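A-type flavoprotein (Giardia intestinalis, PDB 2Q9U) scavenges oxygen in this parasite, probably passing electrons from flavin mononucleotide to a mu-oxo-bridged pair of iron ions. Local coordinates at residues Val27-His31 against Gly32-Asp36; Tyr59-Ala62 against Glu63-Leu66; Glu198-Ala201 against Asn202-Leu206. One frame throughout, in Å; residues are numbered along the deposited sequence.

Contact 1. Residues Val27-His31 against Gly32-Asp36; sequences VRIFH and GYHTD. With NO3 (nitrate ion), chain C.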
loop_
_atom_site.group_PDB
_atom_site.type_symbol
_atom_site.label_atom_id
_atom_site.label_comp_id
_atom_site.label_asym_id
_atom_site.label_seq_id
_atom_site.Cartn_x
_atom_site.Cartn_y
_atom_site.Cartn_z
ATOM N N VAL A 27 -13.762 -2.529 -4.282
ATOM C CA VAL A 27 -13.184 -1.304 -4.838
ATOM C C VAL A 27 -12.513 -0.491 -3.727
ATOM O O VAL A 27 -13.095 -0.285 -2.642
ATOM C CB VAL A 27 -14.171 -0.454 -5.688
ATOM C CG1 VAL A 27 -15.342 0.110 -4.868
ATOM C CG2 VAL A 27 -13.421 0.680 -6.433
ATOM N N ARG A 28 -11.278 -0.072 -3.985
ATOM C CA ARG A 28 -10.532 0.741 -3.001
ATOM C C ARG A 28 -10.064 2.084 -3.538
ATOM O O ARG A 28 -9.833 3.016 -2.766
ATOM C CB ARG A 28 -9.347 -0.038 -2.386
ATOM C CG ARG A 28 -9.783 -1.183 -1.457
ATOM C CD ARG A 28 -10.449 -0.696 -0.163
ATOM N NE ARG A 28 -10.972 -1.838 0.595
ATOM C CZ ARG A 28 -12.200 -2.352 0.466
ATOM N NH1 ARG A 28 -13.093 -1.786 -0.346
ATOM N NH2 ARG A 28 -12.553 -3.422 1.178
ATOM N N ILE A 29 -9.920 2.172 -4.854
ATOM C CA ILE A 29 -9.592 3.436 -5.511
ATOM C C ILE A 29 -10.590 3.601 -6.644
ATOM O O ILE A 29 -10.734 2.713 -7.493
ATOM C CB ILE A 29 -8.125 3.494 -6.051
ATOM C CG1 ILE A 29 -7.103 3.232 -4.944
ATOM C CG2 ILE A 29 -7.847 4.882 -6.731
ATOM C CD1 ILE A 29 -7.027 4.306 -3.895
ATOM N N PHE A 30 -11.307 4.717 -6.639
ATOM C CA PHE A 30 -12.368 4.923 -7.609
ATOM C C PHE A 30 -12.242 6.333 -8.150
ATOM O O PHE A 30 -12.589 7.306 -7.472
ATOM C CB PHE A 30 -13.742 4.691 -6.958
ATOM C CG PHE A 30 -14.911 4.980 -7.870
ATOM C CD1 PHE A 30 -14.901 4.554 -9.203
ATOM C CD2 PHE A 30 -15.987 5.712 -7.410
ATOM C CE1 PHE A 30 -15.980 4.841 -10.070
ATOM C CE2 PHE A 30 -17.084 5.992 -8.242
ATOM C CZ PHE A 30 -17.080 5.561 -9.572
ATOM N N HIS A 31 -11.724 6.419 -9.380
ATOM C CA HIS A 31 -11.360 7.695 -10.005
ATOM C C HIS A 31 -10.503 8.553 -9.064
ATOM O O HIS A 31 -10.680 9.755 -8.953
ATOM C CB HIS A 31 -12.599 8.425 -10.592
ATOM C CG HIS A 31 -13.536 9.024 -9.582
ATOM N ND1 HIS A 31 -13.163 10.033 -8.711
ATOM C CD2 HIS A 31 -14.854 8.799 -9.352
ATOM C CE1 HIS A 31 -14.202 10.381 -7.973
ATOM N NE2 HIS A 31 -15.240 9.644 -8.337
ATOM N N GLY A 32 -9.577 7.897 -8.361
ATOM C CA GLY A 32 -8.740 8.573 -7.377
ATOM C C GLY A 32 -9.352 8.803 -6.002
ATOM O O GLY A 32 -8.666 9.299 -5.102
ATOM N N TYR A 33 -10.628 8.456 -5.818
ATOM C CA TYR A 33 -11.267 8.513 -4.479
ATOM C C TYR A 33 -10.861 7.265 -3.679
ATOM O O TYR A 33 -11.003 6.130 -4.151
ATOM C CB TYR A 33 -12.799 8.593 -4.622
ATOM C CG TYR A 33 -13.646 8.788 -3.356
ATOM C CD1 TYR A 33 -13.723 7.804 -2.361
ATOM C CD2 TYR A 33 -14.426 9.923 -3.200
ATOM C CE1 TYR A 33 -14.522 7.977 -1.214
ATOM C CE2 TYR A 33 -15.228 10.108 -2.071
ATOM C CZ TYR A 33 -15.268 9.141 -1.092
ATOM O OH TYR A 33 -16.067 9.327 -0.015
ATOM N N HIS A 34 -10.351 7.459 -2.474
ATOM C CA HIS A 34 -9.983 6.302 -1.663
ATOM C C HIS A 34 -11.244 5.748 -1.032
ATOM O O HIS A 34 -11.703 6.270 -0.011
ATOM C CB HIS A 34 -8.965 6.691 -0.602
ATOM C CG HIS A 34 -7.570 6.757 -1.124
ATOM N ND1 HIS A 34 -7.186 7.648 -2.100
ATOM C CD2 HIS A 34 -6.465 6.045 -0.803
ATOM C CE1 HIS A 34 -5.899 7.480 -2.365
ATOM N NE2 HIS A 34 -5.442 6.506 -1.596
ATOM N N THR A 35 -11.822 4.719 -1.659
ATOM C CA THR A 35 -13.096 4.182 -1.197
ATOM C C THR A 35 -12.780 3.101 -0.165
ATOM O O THR A 35 -12.846 1.928 -0.478
ATOM C CB THR A 35 -13.976 3.595 -2.363
ATOM O OG1 THR A 35 -13.212 2.662 -3.133
ATOM C CG2 THR A 35 -14.458 4.699 -3.285
ATOM N N ASP A 36 -12.421 3.509 1.057
ATOM C CA ASP A 36 -11.927 2.558 2.069
ATOM C C ASP A 36 -12.985 1.528 2.438
ATOM O O ASP A 36 -12.651 0.409 2.853
ATOM C CB ASP A 36 -11.507 3.284 3.349
ATOM C CG ASP A 36 -10.243 4.113 3.167
ATOM O OD1 ASP A 36 -9.612 4.059 2.093
ATOM O OD2 ASP A 36 -9.878 4.821 4.123
HETATM N N NO3 C . -19.168 9.499 -8.552
HETATM O O1 NO3 C . -17.953 9.485 -7.899
HETATM O O2 NO3 C . -20.104 8.564 -8.195
HETATM O O3 NO3 C . -19.489 10.444 -9.503
HETATM O O HOH W 1 -8.950 2.919 -0.151
#
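Arg28 O takes the backbone N of Thr35 at 2.8 Å and also meets a water that bridges to Asp36 OD1. The carbonyl before it, Val27 O, takes Arg28 NH1 at 2.7 Å and, weakly, Thr35 OG1. The bend of the Arg28 chain at chi2 (-68°) folds the guanidinium back so that one face lies over Asp36 O. From this open end the chain forms a tight antiparallel beta hairpin, strands 29-30 and 33-34, closed by a type I' turn from Phe30 to Tyr33. Phe30 and Tyr33 form the hydrogen-bonded pair: Phe30 N reaches Tyr33 O at 2.9 Å, and Tyr33 N returns to Phe30 O at 2.8 Å. On the face carrying Ile29 and His34, Ile29 CD1 sits over the centre of the imidazole in a CH-pi contact, 3.5 Å from the His34 ring centroid and 7° off its normal. Phe30 and Tyr33 project to the other face, where His176 meets both rings. At the turn His31 touches the FMN, packs on Met266 of the second subunit, and sends NE2 to nitrate O1 at 2.8 Å, with that oxygen at the edge of the imidazole, in its plane.

Contact 2. Residues Tyr59-Ala62 against Glu63-Leu66; sequences YPFA and EEWL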
loop_
_atom_site.group_PDB
_atom_site.type_symbol
_atom_site.label_atom_id
_atom_site.label_comp_id
_atom_site.label_asym_id
_atom_site.label_seq_id
_atom_site.Cartn_x
_atom_site.Cartn_y
_atom_site.Cartn_z
ATOM N N TYR A 59 -19.611 -1.753 -16.007
ATOM C CA TYR A 59 -19.581 -2.940 -16.887
ATOM C C TYR A 59 -19.088 -4.281 -16.277
ATOM O O TYR A 59 -19.609 -5.327 -16.636
ATOM C CB TYR A 59 -18.861 -2.629 -18.241
ATOM C CG TYR A 59 -17.361 -2.491 -18.070
ATOM C CD1 TYR A 59 -16.521 -3.630 -18.094
ATOM C CD2 TYR A 59 -16.786 -1.236 -17.825
ATOM C CE1 TYR A 59 -15.134 -3.517 -17.894
ATOM C CE2 TYR A 59 -15.395 -1.102 -17.636
ATOM C CZ TYR A 59 -14.579 -2.253 -17.674
ATOM O OH TYR A 59 -13.211 -2.133 -17.466
ATOM N N PRO A 60 -18.126 -4.270 -15.319
ATOM C CA PRO A 60 -17.742 -5.580 -14.773
ATOM C C PRO A 60 -18.862 -6.343 -14.092
ATOM O O PRO A 60 -18.763 -7.557 -13.959
ATOM C CB PRO A 60 -16.638 -5.233 -13.757
ATOM C CG PRO A 60 -16.112 -3.923 -14.248
ATOM C CD PRO A 60 -17.310 -3.194 -14.738
ATOM N N PHE A 61 -19.912 -5.631 -13.684
ATOM C CA PHE A 61 -21.027 -6.182 -12.895
ATOM C C PHE A 61 -22.304 -6.377 -13.705
ATOM O O PHE A 61 -23.377 -6.624 -13.132
ATOM C CB PHE A 61 -21.287 -5.235 -11.703
ATOM C CG PHE A 61 -20.063 -4.998 -10.875
ATOM C CD1 PHE A 61 -19.623 -5.972 -9.972
ATOM C CD2 PHE A 61 -19.316 -3.834 -11.023
ATOM C CE1 PHE A 61 -18.448 -5.779 -9.193
ATOM C CE2 PHE A 61 -18.140 -3.623 -10.257
ATOM C CZ PHE A 61 -17.715 -4.601 -9.336
ATOM N N ALA A 62 -22.177 -6.284 -15.036
ATOM C CA ALA A 62 -23.328 -6.332 -15.930
ATOM C C ALA A 62 -24.216 -7.552 -15.739
ATOM O O ALA A 62 -25.430 -7.402 -15.672
ATOM C CB ALA A 62 -22.890 -6.227 -17.405
ATOM N N GLU A 63 -23.610 -8.746 -15.644
ATOM C CA GLU A 63 -24.384 -10.004 -15.581
ATOM C C GLU A 63 -25.097 -10.152 -14.258
ATOM O O GLU A 63 -26.199 -10.684 -14.188
ATOM C CB GLU A 63 -23.497 -11.238 -15.815
ATOM C CG GLU A 63 -22.897 -11.329 -17.249
ATOM C CD GLU A 63 -23.939 -11.501 -18.385
ATOM O OE1 GLU A 63 -25.103 -11.927 -18.140
ATOM O OE2 GLU A 63 -23.581 -11.212 -19.557
ATOM N N GLU A 64 -24.460 -9.668 -13.200
ATOM C CA GLU A 64 -25.141 -9.621 -11.897
ATOM C C GLU A 64 -26.388 -8.728 -11.900
ATOM O O GLU A 64 -27.468 -9.130 -11.420
ATOM C CB GLU A 64 -24.152 -9.195 -10.811
ATOM C CG GLU A 64 -24.756 -9.256 -9.391
ATOM C CD GLU A 64 -23.794 -8.813 -8.276
ATOM O OE1 GLU A 64 -22.589 -8.534 -8.513
ATOM O OE2 GLU A 64 -24.282 -8.720 -7.135
ATOM N N TRP A 65 -26.239 -7.519 -12.432
ATOM C CA TRP A 65 -27.319 -6.556 -12.608
ATOM C C TRP A 65 -28.449 -7.155 -13.467
ATOM O O TRP A 65 -29.646 -7.075 -13.120
ATOM C CB TRP A 65 -26.726 -5.319 -13.282
ATOM C CG TRP A 65 -27.696 -4.227 -13.701
ATOM C CD1 TRP A 65 -28.535 -3.499 -12.889
ATOM C CD2 TRP A 65 -27.878 -3.702 -15.034
ATOM N NE1 TRP A 65 -29.228 -2.580 -13.642
ATOM C CE2 TRP A 65 -28.849 -2.682 -14.952
ATOM C CE3 TRP A 65 -27.339 -4.030 -16.291
ATOM C CZ2 TRP A 65 -29.302 -1.963 -16.090
ATOM C CZ3 TRP A 65 -27.780 -3.311 -17.419
ATOM C CH2 TRP A 65 -28.747 -2.293 -17.304
ATOM N N LEU A 66 -28.079 -7.773 -14.581
ATOM C CA LEU A 66 -29.102 -8.362 -15.464
ATOM C C LEU A 66 -29.822 -9.509 -14.738
ATOM O O LEU A 66 -31.044 -9.670 -14.901
ATOM C CB LEU A 66 -28.450 -8.848 -16.765
ATOM C CG LEU A 66 -27.949 -7.705 -17.670
ATOM C CD1 LEU A 66 -27.083 -8.231 -18.836
ATOM C CD2 LEU A 66 -29.123 -6.846 -18.193
HETATM O O HOH W 2 -20.646 -9.248 -15.707
#
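Phe61 and Trp65 are joined at the N-terminus of helix 62-72, where the chain leaves a short 3-10 segment at Tyr59-Pro60 and Phe61 takes the N-cap position. The contact is thus a helix start within the metallo-beta-lactamase-like domain.

The backbone bonds come first. Trp65 N donates to Phe61 O at 3.1 Å, almost straight, with 173° at the hydrogen. One residue on, Leu66 N reaches Ala62 O at 2.9 Å. The 3-10 segment is tied to the same start by Ala62 N, which donates to Tyr59 O. A water spans the entrance, giving a hydrogen to Pro60 O and accepting one from Glu63 N at 3.0 Å, thereby serving an amide of the first helical turn.

Among the side chains, Phe61 and Glu64 run side by side in the same direction, ring and carboxylate planes turned 65° apart. The approach is loose, Phe61 CD1 standing 4.2 Å from Glu64 OE1. Glu64 is fully extended, CG anti to the backbone N (chi1 -174°), which carries its carboxylate out alongside the phenyl ring. Both acidic side chains of this turn have salt-bridge partners beyond it, Glu64 OE2 with Arg68 and Glu63 OE2 with Lys100.

Packing against the rest of the domain falls to Phe61, which leans on Ile22 and Asp24 of strand 17-24, and to Ala62, which lies against His97. The Trp65 indole extends from the helix to meet the Phe101 ring at about 60° and gives its NE1 hydrogen to Ser43 OG. The side chains three and four residues on flank the Ala62 carbonyl: Trp65 CB lies 3.4 Å from Ala62 O, and Leu66 CG 3.2 Å from Ala62 O.

Contact 3. Residues Glu198-Ala201 against Asn202-Leu206; sequences EYTA and NILGL. With NO3 (nitrate ion), chain C.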
loop_
_atom_site.group_PDB
_atom_site.type_symbol
_atom_site.label_atom_id
_atom_site.label_comp_id
_atom_site.label_asym_id
_atom_site.label_seq_id
_atom_site.Cartn_x
_atom_site.Cartn_y
_atom_site.Cartn_z
ATOM N N GLU A 198 -18.119 12.746 3.320
ATOM C CA GLU A 198 -16.910 12.519 2.528
ATOM C C GLU A 198 -17.261 12.604 1.030
ATOM O O GLU A 198 -16.492 13.148 0.215
ATOM C CB GLU A 198 -16.273 11.162 2.874
ATOM C CG GLU A 198 -14.826 11.025 2.369
ATOM C CD GLU A 198 -14.249 9.662 2.683
ATOM O OE1 GLU A 198 -14.796 8.668 2.169
ATOM O OE2 GLU A 198 -13.267 9.587 3.447
ATOM N N TYR A 199 -18.407 12.029 0.667
ATOM C CA TYR A 199 -18.842 12.071 -0.744
ATOM C C TYR A 199 -19.076 13.521 -1.198
ATOM O O TYR A 199 -18.610 13.950 -2.275
ATOM C CB TYR A 199 -20.112 11.245 -0.930
ATOM C CG TYR A 199 -20.461 11.063 -2.372
ATOM C CD1 TYR A 199 -21.189 12.041 -3.066
ATOM C CD2 TYR A 199 -20.077 9.895 -3.055
ATOM C CE1 TYR A 199 -21.528 11.872 -4.421
ATOM C CE2 TYR A 199 -20.416 9.710 -4.398
ATOM C CZ TYR A 199 -21.134 10.707 -5.077
ATOM O OH TYR A 199 -21.445 10.496 -6.406
ATOM N N THR A 200 -19.793 14.277 -0.377
ATOM C CA THR A 200 -20.068 15.696 -0.661
ATOM C C THR A 200 -18.773 16.488 -0.880
ATOM O O THR A 200 -18.615 17.206 -1.884
ATOM C CB THR A 200 -20.858 16.349 0.478
ATOM O OG1 THR A 200 -22.015 15.560 0.748
ATOM C CG2 THR A 200 -21.300 17.751 0.056
ATOM N N ALA A 201 -17.849 16.346 0.073
ATOM C CA ALA A 201 -16.566 17.042 0.029
ATOM C C ALA A 201 -15.775 16.722 -1.242
ATOM O O ALA A 201 -15.210 17.631 -1.869
ATOM C CB ALA A 201 -15.716 16.660 1.318
ATOM N N ASN A 202 -15.756 15.441 -1.642
ATOM C CA ASN A 202 -14.873 14.968 -2.727
ATOM C C ASN A 202 -15.446 15.049 -4.122
ATOM O O ASN A 202 -14.698 15.149 -5.079
ATOM C CB ASN A 202 -14.456 13.515 -2.495
ATOM C CG ASN A 202 -13.349 13.399 -1.469
ATOM O OD1 ASN A 202 -12.170 13.466 -1.807
ATOM N ND2 ASN A 202 -13.729 13.226 -0.207
ATOM N N ILE A 203 -16.765 14.960 -4.234
ATOM C CA ILE A 203 -17.415 14.894 -5.552
ATOM C C ILE A 203 -18.145 16.202 -5.847
ATOM O O ILE A 203 -18.106 16.714 -6.976
ATOM C CB ILE A 203 -18.365 13.678 -5.664
ATOM C CG1 ILE A 203 -17.641 12.371 -5.236
ATOM C CG2 ILE A 203 -19.009 13.593 -7.087
ATOM C CD1 ILE A 203 -16.377 12.079 -6.022
ATOM N N LEU A 204 -18.765 16.764 -4.815
ATOM C CA LEU A 204 -19.675 17.880 -5.018
ATOM C C LEU A 204 -19.122 19.216 -4.574
ATOM O O LEU A 204 -19.809 20.243 -4.705
ATOM C CB LEU A 204 -21.020 17.589 -4.311
ATOM C CG LEU A 204 -21.778 16.288 -4.666
ATOM C CD1 LEU A 204 -23.000 16.099 -3.737
ATOM C CD2 LEU A 204 -22.206 16.211 -6.127
ATOM N N GLY A 205 -17.903 19.212 -4.035
ATOM C CA GLY A 205 -17.395 20.367 -3.249
ATOM C C GLY A 205 -17.513 21.704 -3.979
ATOM O O GLY A 205 -17.775 22.736 -3.359
ATOM N N LEU A 206 -17.300 21.688 -5.294
ATOM C CA LEU A 206 -17.306 22.915 -6.098
ATOM C C LEU A 206 -18.705 23.279 -6.644
ATOM O O LEU A 206 -18.845 24.283 -7.376
ATOM C CB LEU A 206 -16.308 22.821 -7.268
ATOM C CG LEU A 206 -16.506 21.806 -8.407
ATOM C CD1 LEU A 206 -15.578 22.145 -9.550
ATOM C CD2 LEU A 206 -16.244 20.343 -7.988
HETATM N N NO3 C . -19.168 9.499 -8.552
HETATM O O1 NO3 C . -17.953 9.485 -7.899
HETATM O O2 NO3 C . -20.104 8.564 -8.195
HETATM O O3 NO3 C . -19.489 10.444 -9.503
#
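From Glu198 to Leu204 the backbone keeps helical bonds, Ile203 N to Tyr199 O at 2.9 Å and Leu204 N to Thr200 O at 3.0 Å, but widens into a pi-type turn at 202-204. These are the last turns of helix 189-204 in the metallo-beta-lactamase-like domain, beside the diiron pocket. Glu198 O is held twice by one residue: Asn202 N donates at 3.0 Å, and Asn202 ND2 at 2.8 Å with 173° at the hydrogen. The two donors arrive from opposite faces of the carbonyl plane, and Glu198 O lies in the plane of the amide. The amide's rotation is fixed further by Tyr332 OH on OD1 and Thr299 O at ND2.

Farther round the helix, Ile203 leans over the Tyr199 ring. With CG1 anti to its own carbonyl carbon (chi1 -51°), that branch lies above the middle of the ring in a CH-pi contact, 3.8 Å from the Tyr199 centroid and 8° off the normal. Tyr199 also touches the diiron centre and packs on Asp171, one of the residues lining its pocket. Leu204 and Thr200 turn to Tyr246 and Trp249 of helix 236-250. A nitrate ion, probably from the crystallisation liquor, lies by the ring edge of Tyr199, and its O1 is 3.6 Å from Ile203 CD1.

Overall arrangement
Along the chain the three contacts come in series: hairpin 27-36, helix start 59-66, then the late turns of helix 189-204. Contacts 2 and 3 both belong to the metallo-beta-lactamase-like domain, their centres about 27 Å apart and not touching. The centre of contact 1 is about 20 Å from that of contact 2 and about 14 Å from that of contact 3. Contacts 1 and 3 meet directly: Tyr33 OH lies 2.6 Å from Glu198 OE1, a probable hydrogen bond, and both share one nitrate. They border the place where the diiron centre of this chain lies near FMN, probably that held by a neighbouring subunit, consistent with electron transfer across the subunit interface. Contact 2 lies peripherally.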